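Local atomic coordinates of ATP-dependent DNA ligase (Mycobacterium tuberculosis, PDB entry 6NHX), a protein that seals breaks in double-stranded DNA at the expense of ATP and works with Ku in non-homologous end joining. Residues Phe3-Leu8 with Arg47-Ser52; Leu8-Ala13 with Arg36-Ala41; His74-Gly79 with Asp110-Asp115. The protein carries 1 engineered substitution. All blocks are in the same frame, centred on the assembly; numbering follows the deposited sequence.

Contact 1 (Phe3-Leu8 with Arg47-Ser52); sequences FEFDNL and RLRSRS. With ATP (adenosine-5'-triphosphate), chain B.
Arg49 makes the largest share of this contact, lying across the short 3-10 turn of residues 5-7. Arg49 CD sits over one face of the Phe5 ring, 3.7 Å from the ring centroid, a CH-pi contact. Bent at chi3 (72°), the arginine then carries its guanidinium past the ring to the carbonyl of Leu8, which it grips side-on with two nitrogens. Arg49 NE donates to Leu8 O in the carbonyl plane, on a lone pair, at 2.9 Å, whereas Arg49 NH2 reaches the same oxygen from above that plane at 3.1 Å. One face of the guanidinium is covered by the backbone of Asp6 and Asn7.

Asp6 forms a salt bridge with Arg47, whose NH2 meets Asp6 OD1 on the syn side at 2.9 Å; carboxylate and guanidinium planes stand nearly perpendicular (89°). Through these two arginines, strand 45-50, an outermost strand of the antiparallel sheet in the nucleotidyltransferase domain, holds the N-terminal segment. One water accepts from Arg49 NH1 and donates to Asp6 OD1; another donates to both Leu8 O and Ser50 O. Behind them, Glu40 on the neighbouring strand forms a second salt bridge with Arg47 through NH1, and Phe5 also packs on Leu38 and Val76. Farther along the same segment, Arg51 turns to the ATP gamma-phosphate, its NH1 bonding O3G at 2.8 Å and its NH2 bonding O2G.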
loop_
_atom_site.group_PDB
_atom_site.type_symbol
_atom_site.label_atom_id
_atom_site.label_comp_id
_atom_site.label_asym_id
_atom_site.label_seq_id
_atom_site.Cartn_x
_atom_site.Cartn_y
_atom_site.Cartn_z
ATOM N N PHE A 3 15.834 15.847 17.556
ATOM C CA PHE A 3 15.514 14.906 16.491
ATOM C C PHE A 3 16.242 13.580 16.699
ATOM O O PHE A 3 17.440 13.565 16.952
ATOM C CB PHE A 3 15.889 15.496 15.132
ATOM C CG PHE A 3 15.584 14.587 13.979
ATOM C CD1 PHE A 3 14.369 14.656 13.331
ATOM C CD2 PHE A 3 16.513 13.658 13.553
ATOM C CE1 PHE A 3 14.090 13.817 12.280
ATOM C CE2 PHE A 3 16.231 12.807 12.509
ATOM C CZ PHE A 3 15.016 12.889 11.868
ATOM N N GLU A 4 15.520 12.470 16.552
ATOM C CA GLU A 4 16.096 11.144 16.764
ATOM C C GLU A 4 15.395 10.154 15.852
ATOM O O GLU A 4 14.199 9.906 16.024
ATOM C CB GLU A 4 15.907 10.707 18.212
ATOM C CG GLU A 4 16.903 11.285 19.175
ATOM C CD GLU A 4 16.924 10.521 20.472
ATOM O OE1 GLU A 4 17.024 11.160 21.542
ATOM O OE2 GLU A 4 16.832 9.275 20.419
ATOM N N PHE A 5 16.143 9.573 14.910
ATOM C CA PHE A 5 15.571 8.607 13.977
ATOM C C PHE A 5 14.925 7.436 14.712
ATOM O O PHE A 5 13.871 6.936 14.298
ATOM C CB PHE A 5 16.673 8.115 13.035
ATOM C CG PHE A 5 16.213 7.069 12.049
ATOM C CD1 PHE A 5 15.375 7.406 10.994
ATOM C CD2 PHE A 5 16.616 5.746 12.185
ATOM C CE1 PHE A 5 14.955 6.447 10.090
ATOM C CE2 PHE A 5 16.195 4.783 11.287
ATOM C CZ PHE A 5 15.372 5.130 10.240
ATOM N N ASP A 6 15.528 6.997 15.817
ATOM C CA ASP A 6 15.078 5.796 16.506
ATOM C C ASP A 6 13.807 6.004 17.315
ATOM O O ASP A 6 13.328 5.048 17.935
ATOM C CB ASP A 6 16.193 5.245 17.395
ATOM C CG ASP A 6 17.291 4.575 16.597
ATOM O OD1 ASP A 6 17.012 4.099 15.476
ATOM O OD2 ASP A 6 18.437 4.528 17.087
ATOM N N ASN A 7 13.258 7.216 17.338
ATOM C CA ASN A 7 11.946 7.471 17.923
ATOM C C ASN A 7 10.887 7.791 16.880
ATOM O O ASN A 7 9.740 8.074 17.245
ATOM C CB ASN A 7 12.023 8.625 18.928
ATOM C CG ASN A 7 12.663 8.216 20.236
ATOM O OD1 ASN A 7 13.101 7.077 20.399
ATOM N ND2 ASN A 7 12.721 9.148 21.183
ATOM N N LEU A 8 11.233 7.729 15.597
ATOM C CA LEU A 8 10.397 8.273 14.537
ATOM C C LEU A 8 9.366 7.261 14.064
ATOM O O LEU A 8 9.670 6.076 13.892
ATOM C CB LEU A 8 11.277 8.645 13.347
ATOM C CG LEU A 8 11.886 10.036 13.283
ATOM C CD1 LEU A 8 12.439 10.245 11.884
ATOM C CD2 LEU A 8 10.845 11.089 13.622
ATOM N N ARG A 47 19.745 2.388 7.411
ATOM C CA ARG A 47 18.925 1.736 8.424
ATOM C C ARG A 47 17.464 2.056 8.149
ATOM O O ARG A 47 17.133 3.141 7.657
ATOM C CB ARG A 47 19.294 2.197 9.829
ATOM C CG ARG A 47 20.741 1.890 10.169
ATOM C CD ARG A 47 21.154 2.487 11.489
ATOM N NE ARG A 47 20.367 1.977 12.607
ATOM C CZ ARG A 47 19.647 2.742 13.414
ATOM N NH1 ARG A 47 19.600 4.051 13.218
ATOM N NH2 ARG A 47 18.973 2.204 14.420
ATOM N N LEU A 48 16.585 1.099 8.465
ATOM C CA LEU A 48 15.191 1.157 8.042
ATOM C C LEU A 48 14.245 0.971 9.218
ATOM O O LEU A 48 14.480 0.132 10.093
ATOM C CB LEU A 48 14.906 0.076 7.001
ATOM C CG LEU A 48 15.822 0.048 5.776
ATOM C CD1 LEU A 48 15.517 -1.176 4.930
ATOM C CD2 LEU A 48 15.672 1.312 4.946
ATOM N N ARG A 49 13.157 1.739 9.218
ATOM C CA ARG A 49 12.094 1.592 10.200
ATOM C C ARG A 49 10.775 1.409 9.470
ATOM O O ARG A 49 10.474 2.149 8.528
ATOM C CB ARG A 49 12.013 2.821 11.113
ATOM C CG ARG A 49 13.107 2.867 12.150
ATOM C CD ARG A 49 13.124 4.201 12.880
ATOM N NE ARG A 49 11.989 4.331 13.789
ATOM C CZ ARG A 49 11.937 3.793 15.003
ATOM N NH1 ARG A 49 12.966 3.092 15.465
ATOM N NH2 ARG A 49 10.863 3.959 15.760
ATOM N N SER A 50 9.998 0.421 9.899
ATOM C CA SER A 50 8.694 0.177 9.307
ATOM C C SER A 50 7.660 1.105 9.932
ATOM O O SER A 50 7.949 1.877 10.850
ATOM C CB SER A 50 8.288 -1.281 9.501
ATOM O OG SER A 50 8.120 -1.573 10.876
ATOM N N ARG A 51 6.427 1.014 9.438
ATOM C CA ARG A 51 5.361 1.848 9.982
ATOM C C ARG A 51 5.127 1.566 11.464
ATOM O O ARG A 51 4.756 2.471 12.218
ATOM C CB ARG A 51 4.085 1.647 9.167
ATOM C CG ARG A 51 2.938 2.551 9.576
ATOM C CD ARG A 51 1.824 1.699 10.074
ATOM N NE ARG A 51 0.594 2.431 10.349
ATOM C CZ ARG A 51 -0.270 2.832 9.425
ATOM N NH1 ARG A 51 -0.043 2.610 8.140
ATOM N NH2 ARG A 51 -1.377 3.450 9.796
ATOM N N SER A 52 5.364 0.332 11.903
ATOM C CA SER A 52 5.194 -0.056 13.298
ATOM C C SER A 52 6.402 0.280 14.161
ATOM O O SER A 52 6.475 -0.189 15.302
ATOM C CB SER A 52 4.913 -1.556 13.393
ATOM O OG SER A 52 6.106 -2.299 13.219
HETATM P PG ATP B . -3.138 3.630 6.456
HETATM O O1G ATP B . -3.424 5.054 6.027
HETATM O O2G ATP B . -3.455 3.317 7.906
HETATM O O3G ATP B . -1.750 3.170 6.045
HETATM P PB ATP B . -3.990 1.767 4.364
HETATM O O1B ATP B . -5.294 1.080 4.051
HETATM O O2B ATP B . -2.703 0.981 4.482
HETATM O O3B ATP B . -4.204 2.696 5.665
HETATM P PA ATP B . -4.575 3.404 2.044
HETATM O O1A ATP B . -5.927 3.828 2.532
HETATM O O2A ATP B . -4.341 2.384 0.961
HETATM O O3A ATP B . -3.731 2.946 3.319
HETATM O "O5'" ATP B . -3.676 4.728 1.797
HETATM C "C5'" ATP B . -2.446 4.644 1.083
HETATM C "C4'" ATP B . -1.299 4.206 1.999
HETATM O "O4'" ATP B . -0.088 4.365 1.261
HETATM C "C3'" ATP B . -1.157 5.050 3.248
HETATM O "O3'" ATP B . -0.478 4.286 4.240
HETATM C "C2'" ATP B . -0.232 6.130 2.763
HETATM O "O2'" ATP B . 0.462 6.784 3.835
HETATM C "C1'" ATP B . 0.730 5.367 1.859
HETATM N N9 ATP B . 1.215 6.193 0.734
HETATM C C8 ATP B . 1.283 5.814 -0.567
HETATM N N7 ATP B . 1.812 6.806 -1.335
HETATM C C5 ATP B . 2.100 7.820 -0.497
HETATM C C6 ATP B . 2.650 9.159 -0.652
HETATM N N6 ATP B . 2.982 9.618 -1.864
HETATM N N1 ATP B . 2.786 9.910 0.450
HETATM C C2 ATP B . 2.445 9.478 1.670
HETATM N N3 ATP B . 1.917 8.264 1.888
HETATM C C4 ATP B . 1.711 7.423 0.850
HETATM O O HOH W 1 15.583 2.309 14.149
HETATM O O HOH W 2 8.145 4.029 12.839
#

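Contact 2 (Leu8-Ala13 with Arg36-Ala41); sequences LAPMLA and RLLVEA
Arg36 reaches from its strand to the backbone of Met11 and grips that carbonyl end-on, with both terminal nitrogens on a single oxygen. Arg36 NH2 donates to Met11 O in the carbonyl plane, on a lone pair, at 2.8 Å, while Arg36 NH1 approaches the same atom nearly along the C=O axis at 3.0 Å. Neither bond is straight, with N-H...O angles of 143° and 136°, as expected when two donors share one acceptor. The remaining nitrogen, NE, forms a salt bridge with Asp78 on the adjacent strand 74-82, and this second hold probably fixes the rotation of the guanidinium.

Van der Waals contact completes the setting of that group. Pro10 CB lies over the centre of one guanidinium face, 3.5 Å from Arg36 CZ, and Pro10 CG meets the aliphatic Arg36 CG at 3.9 Å. The bend at chi2 (76°) lets the arginine pass along the proline before its flat end meets the carbonyl. Leu12 CD2 adds a looser contact with Arg36 NH1.

Purely apolar packing comes from Leu38, whose CD1 touches Leu8 CB at 3.6 Å and lies more loosely by Pro10 CD (4.3 Å). Leu38 lies two residues along the strand from Arg36 and also points toward the 8-13 segment.

Residues 8-12 thus run roughly antiparallel to strand 35-42, lying over it, on the way into strand 12-15 of the other sheet, at the ATP pocket between the two sheets of the nucleotidyltransferase domain; Arg36 itself touches the bound ATP.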
loop_
_atom_site.group_PDB
_atom_site.type_symbol
_atom_site.label_atom_id
_atom_site.label_comp_id
_atom_site.label_asym_id
_atom_site.label_seq_id
_atom_site.Cartn_x
_atom_site.Cartn_y
_atom_site.Cartn_z
ATOM N N LEU A 8 11.233 7.729 15.597
ATOM C CA LEU A 8 10.397 8.273 14.537
ATOM C C LEU A 8 9.366 7.261 14.064
ATOM O O LEU A 8 9.670 6.076 13.892
ATOM C CB LEU A 8 11.277 8.645 13.347
ATOM C CG LEU A 8 11.886 10.036 13.283
ATOM C CD1 LEU A 8 12.439 10.245 11.884
ATOM C CD2 LEU A 8 10.845 11.089 13.622
ATOM N N ALA A 9 8.150 7.749 13.823
ATOM C CA ALA A 9 7.078 7.005 13.186
ATOM C C ALA A 9 6.487 7.854 12.070
ATOM O O ALA A 9 6.498 9.086 12.152
ATOM C CB ALA A 9 5.972 6.657 14.196
ATOM N N PRO A 10 5.979 7.224 11.014
ATOM C CA PRO A 10 5.512 7.994 9.856
ATOM C C PRO A 10 4.247 8.785 10.155
ATOM O O PRO A 10 3.397 8.382 10.955
ATOM C CB PRO A 10 5.233 6.920 8.799
ATOM C CG PRO A 10 5.893 5.671 9.303
ATOM C CD PRO A 10 5.895 5.773 10.792
ATOM N N MET A 11 4.155 9.936 9.497
ATOM C CA MET A 11 2.929 10.717 9.437
ATOM C C MET A 11 1.930 10.009 8.525
ATOM O O MET A 11 2.301 9.335 7.565
ATOM C CB MET A 11 3.278 12.085 8.856
ATOM C CG MET A 11 2.143 13.090 8.842
ATOM S SD MET A 11 2.766 14.708 8.345
ATOM C CE MET A 11 1.224 15.638 8.276
ATOM N N LEU A 12 0.643 10.168 8.827
ATOM C CA LEU A 12 -0.414 9.439 8.132
ATOM C C LEU A 12 -1.438 10.408 7.549
ATOM O O LEU A 12 -1.593 11.534 8.024
ATOM C CB LEU A 12 -1.083 8.435 9.074
ATOM C CG LEU A 12 -0.134 7.384 9.659
ATOM C CD1 LEU A 12 -0.846 6.586 10.749
ATOM C CD2 LEU A 12 0.402 6.455 8.570
ATOM N N ALA A 13 -2.135 9.938 6.507
ATOM C CA ALA A 13 -3.095 10.734 5.747
ATOM C C ALA A 13 -4.521 10.392 6.149
ATOM O O ALA A 13 -4.818 9.286 6.601
ATOM C CB ALA A 13 -2.945 10.500 4.239
ATOM N N ARG A 36 5.489 1.298 3.803
ATOM C CA ARG A 36 6.048 2.566 4.252
ATOM C C ARG A 36 7.366 2.337 4.977
ATOM O O ARG A 36 7.469 1.471 5.850
ATOM C CB ARG A 36 5.053 3.220 5.208
ATOM C CG ARG A 36 5.442 4.627 5.607
ATOM C CD ARG A 36 5.155 5.611 4.494
ATOM N NE ARG A 36 5.285 6.994 4.936
ATOM C CZ ARG A 36 4.318 7.691 5.517
ATOM N NH1 ARG A 36 3.129 7.141 5.723
ATOM N NH2 ARG A 36 4.535 8.944 5.884
ATOM N N LEU A 37 8.378 3.136 4.635
ATOM C CA LEU A 37 9.673 3.036 5.291
ATOM C C LEU A 37 10.203 4.415 5.635
ATOM O O LEU A 37 10.109 5.346 4.830
ATOM C CB LEU A 37 10.715 2.353 4.406
ATOM C CG LEU A 37 10.557 0.849 4.191
ATOM C CD1 LEU A 37 11.710 0.324 3.360
ATOM C CD2 LEU A 37 10.445 0.093 5.515
ATOM N N LEU A 38 10.774 4.532 6.829
ATOM C CA LEU A 38 11.664 5.634 7.170
ATOM C C LEU A 38 13.087 5.130 6.979
ATOM O O LEU A 38 13.424 4.023 7.416
ATOM C CB LEU A 38 11.444 6.108 8.610
ATOM C CG LEU A 38 10.045 6.682 8.892
ATOM C CD1 LEU A 38 9.925 7.059 10.355
ATOM C CD2 LEU A 38 9.739 7.889 8.010
ATOM N N VAL A 39 13.912 5.933 6.318
ATOM C CA VAL A 39 15.243 5.511 5.890
ATOM C C VAL A 39 16.269 6.484 6.456
ATOM O O VAL A 39 16.200 7.689 6.186
ATOM C CB VAL A 39 15.350 5.469 4.361
ATOM C CG1 VAL A 39 16.790 5.143 3.917
ATOM C CG2 VAL A 39 14.331 4.483 3.777
ATOM N N GLU A 40 17.218 5.966 7.222
ATOM C CA GLU A 40 18.340 6.752 7.710
ATOM C C GLU A 40 19.572 6.350 6.918
ATOM O O GLU A 40 19.963 5.181 6.940
ATOM C CB GLU A 40 18.572 6.478 9.193
ATOM C CG GLU A 40 19.737 7.238 9.793
ATOM C CD GLU A 40 20.088 6.686 11.142
ATOM O OE1 GLU A 40 19.788 7.356 12.144
ATOM O OE2 GLU A 40 20.644 5.567 11.200
ATOM N N ALA A 41 20.175 7.307 6.221
ATOM C CA ALA A 41 21.433 7.086 5.515
ATOM C C ALA A 41 22.538 7.880 6.200
ATOM O O ALA A 41 22.419 9.100 6.344
ATOM C CB ALA A 41 21.283 7.537 4.061
#

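Contact 3 (His74-Gly79 with Asp110-Asp115); sequences HVVLDG and DLLYLD
Val75, Leu77, Leu111 and Leu114 pack together on one side of the sheet, the side covered by helix 124-136. Leu111 CD1 meets Leu77 CD2 at 3.7 Å and also touches Val75 CB. Val75 and Leu114 lie side by side, and their CG1 and CD1 methyls are tight at 3.5 Å. On the other side Val76 packs against Leu112 and Tyr113, its CB 3.9 Å from Tyr113 CB.

Leu112 and Tyr113 both face Val76, which makes a classic beta bulge in this antiparallel pair. Leu112 N donates to Val76 O (2.8 Å) and Val76 N to Tyr113 O (3.0 Å); beyond the bulge the register is shifted by one residue, and Asp78 and Asp110 exchange two backbone hydrogen bonds. The carboxylates of these aspartates turn to partners elsewhere, Asp78 to Tyr174, Asp110 to Arg127.

At the opposite end, with CG anti to the backbone N (chi1 177°), Tyr113 extends its ring toward His74, and CE1 stands over the centre of the imidazole, the two planes inclined at 48°. Asp115 closes the strand pair: its OD2 accepts a hydrogen bond from His74 N at 2.8 Å, nearly straight (170°), its own N donates to His74 O, and its OD1 is held by His73.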
loop_
_atom_site.group_PDB
_atom_site.type_symbol
_atom_site.label_atom_id
_atom_site.label_comp_id
_atom_site.label_asym_id
_atom_site.label_seq_id
_atom_site.Cartn_x
_atom_site.Cartn_y
_atom_site.Cartn_z
ATOM N N HIS A 74 24.236 12.778 5.621
ATOM C CA HIS A 74 23.462 12.141 6.680
ATOM C C HIS A 74 22.025 12.609 6.500
ATOM O O HIS A 74 21.733 13.793 6.694
ATOM C CB HIS A 74 23.999 12.526 8.053
ATOM C CG HIS A 74 23.179 12.009 9.194
ATOM N ND1 HIS A 74 23.379 12.426 10.493
ATOM C CD2 HIS A 74 22.160 11.117 9.237
ATOM C CE1 HIS A 74 22.514 11.816 11.284
ATOM N NE2 HIS A 74 21.761 11.019 10.548
ATOM N N VAL A 75 21.138 11.702 6.085
ATOM C CA VAL A 75 19.759 12.074 5.794
ATOM C C VAL A 75 18.782 11.096 6.427
ATOM O O VAL A 75 19.103 9.929 6.683
ATOM C CB VAL A 75 19.454 12.204 4.283
ATOM C CG1 VAL A 75 20.286 13.303 3.651
ATOM C CG2 VAL A 75 19.659 10.871 3.577
ATOM N N VAL A 76 17.578 11.591 6.685
ATOM C CA VAL A 76 16.430 10.753 7.000
ATOM C C VAL A 76 15.366 11.033 5.952
ATOM O O VAL A 76 14.965 12.185 5.753
ATOM C CB VAL A 76 15.900 11.018 8.415
ATOM C CG1 VAL A 76 14.611 10.249 8.647
ATOM C CG2 VAL A 76 16.938 10.640 9.457
ATOM N N LEU A 77 14.941 9.983 5.261
ATOM C CA LEU A 77 13.934 10.069 4.222
ATOM C C LEU A 77 12.693 9.307 4.649
ATOM O O LEU A 77 12.749 8.384 5.467
ATOM C CB LEU A 77 14.450 9.443 2.921
ATOM C CG LEU A 77 15.768 10.047 2.447
ATOM C CD1 LEU A 77 16.561 9.012 1.669
ATOM C CD2 LEU A 77 15.495 11.269 1.605
ATOM N N ASP A 78 11.569 9.728 4.095
ATOM C CA ASP A 78 10.293 9.039 4.214
ATOM C C ASP A 78 9.865 8.642 2.812
ATOM O O ASP A 78 10.025 9.415 1.867
ATOM C CB ASP A 78 9.275 10.004 4.822
ATOM C CG ASP A 78 7.938 9.356 5.158
ATOM O OD1 ASP A 78 7.780 8.118 5.064
ATOM O OD2 ASP A 78 7.022 10.128 5.530
ATOM N N GLY A 79 9.325 7.438 2.667
ATOM C CA GLY A 79 8.864 7.019 1.363
ATOM C C GLY A 79 8.267 5.635 1.415
ATOM O O GLY A 79 7.926 5.125 2.484
ATOM N N ASP A 110 9.509 12.335 1.333
ATOM C CA ASP A 110 9.764 13.389 2.304
ATOM C C ASP A 110 11.216 13.317 2.751
ATOM O O ASP A 110 11.892 12.291 2.613
ATOM C CB ASP A 110 8.791 13.385 3.490
ATOM C CG ASP A 110 8.331 14.783 3.858
ATOM O OD1 ASP A 110 9.168 15.718 3.768
ATOM O OD2 ASP A 110 7.142 14.953 4.221
ATOM N N LEU A 111 11.681 14.442 3.290
ATOM C CA LEU A 111 13.032 14.590 3.811
ATOM C C LEU A 111 12.878 15.176 5.201
ATOM O O LEU A 111 12.322 16.275 5.354
ATOM C CB LEU A 111 13.834 15.542 2.922
ATOM C CG LEU A 111 15.278 15.819 3.354
ATOM C CD1 LEU A 111 16.132 14.553 3.273
ATOM C CD2 LEU A 111 15.883 16.910 2.485
ATOM N N LEU A 112 13.293 14.423 6.217
ATOM C CA LEU A 112 13.067 14.824 7.600
ATOM C C LEU A 112 14.315 15.333 8.298
ATOM O O LEU A 112 14.202 15.958 9.360
ATOM C CB LEU A 112 12.502 13.652 8.414
ATOM C CG LEU A 112 11.293 12.942 7.801
ATOM C CD1 LEU A 112 10.740 11.907 8.765
ATOM C CD2 LEU A 112 10.212 13.942 7.374
ATOM N N TYR A 113 15.491 15.080 7.740
ATOM C CA TYR A 113 16.742 15.520 8.326
ATOM C C TYR A 113 17.760 15.527 7.202
ATOM O O TYR A 113 17.799 14.594 6.389
ATOM C CB TYR A 113 17.171 14.551 9.428
ATOM C CG TYR A 113 18.502 14.880 10.066
ATOM C CD1 TYR A 113 19.698 14.446 9.501
ATOM C CD2 TYR A 113 18.567 15.604 11.252
ATOM C CE1 TYR A 113 20.894 14.736 10.077
ATOM C CE2 TYR A 113 19.772 15.897 11.845
ATOM C CZ TYR A 113 20.940 15.463 11.246
ATOM O OH TYR A 113 22.163 15.725 11.800
ATOM N N LEU A 114 18.561 16.585 7.155
ATOM C CA LEU A 114 19.578 16.722 6.114
ATOM C C LEU A 114 20.803 17.394 6.716
ATOM O O LEU A 114 20.761 18.591 7.026
ATOM C CB LEU A 114 19.022 17.542 4.951
ATOM C CG LEU A 114 19.976 17.964 3.831
ATOM C CD1 LEU A 114 20.476 16.745 3.123
ATOM C CD2 LEU A 114 19.272 18.893 2.857
ATOM N N ASP A 115 21.870 16.613 6.889
ATOM C CA ASP A 115 23.217 17.144 7.143
ATOM C C ASP A 115 23.228 18.171 8.274
ATOM O O ASP A 115 23.781 19.270 8.153
ATOM C CB ASP A 115 23.853 17.710 5.870
ATOM C CG ASP A 115 24.036 16.652 4.803
ATOM O OD1 ASP A 115 23.785 16.938 3.613
ATOM O OD2 ASP A 115 24.379 15.509 5.153
HETATM O O HOH W 3 24.611 15.630 10.011
#

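In the fold
All three contacts meet on the antiparallel sheet of the nucleotidyltransferase domain, where strands 45-50, 35-42, 74-82 and 105-114 lie in that order. Contacts 1 and 2 have centres about 6 Å apart and share Leu8; along the chain contact 2 is nested within the loop closed by contact 1, and contact 3 follows both. The centre of contact 3 is about 9 Å from that of contact 2 and 11 Å from that of contact 1. Phe3 and Phe5 of the N-terminal segment reach contact 3, packing on Val76. The Arg36-Asp78 salt bridge joins contacts 2 and 3. Contacts 1 and 2 each lead at one end to the ATP pocket, whereas contact 3 lies farther along the strand order.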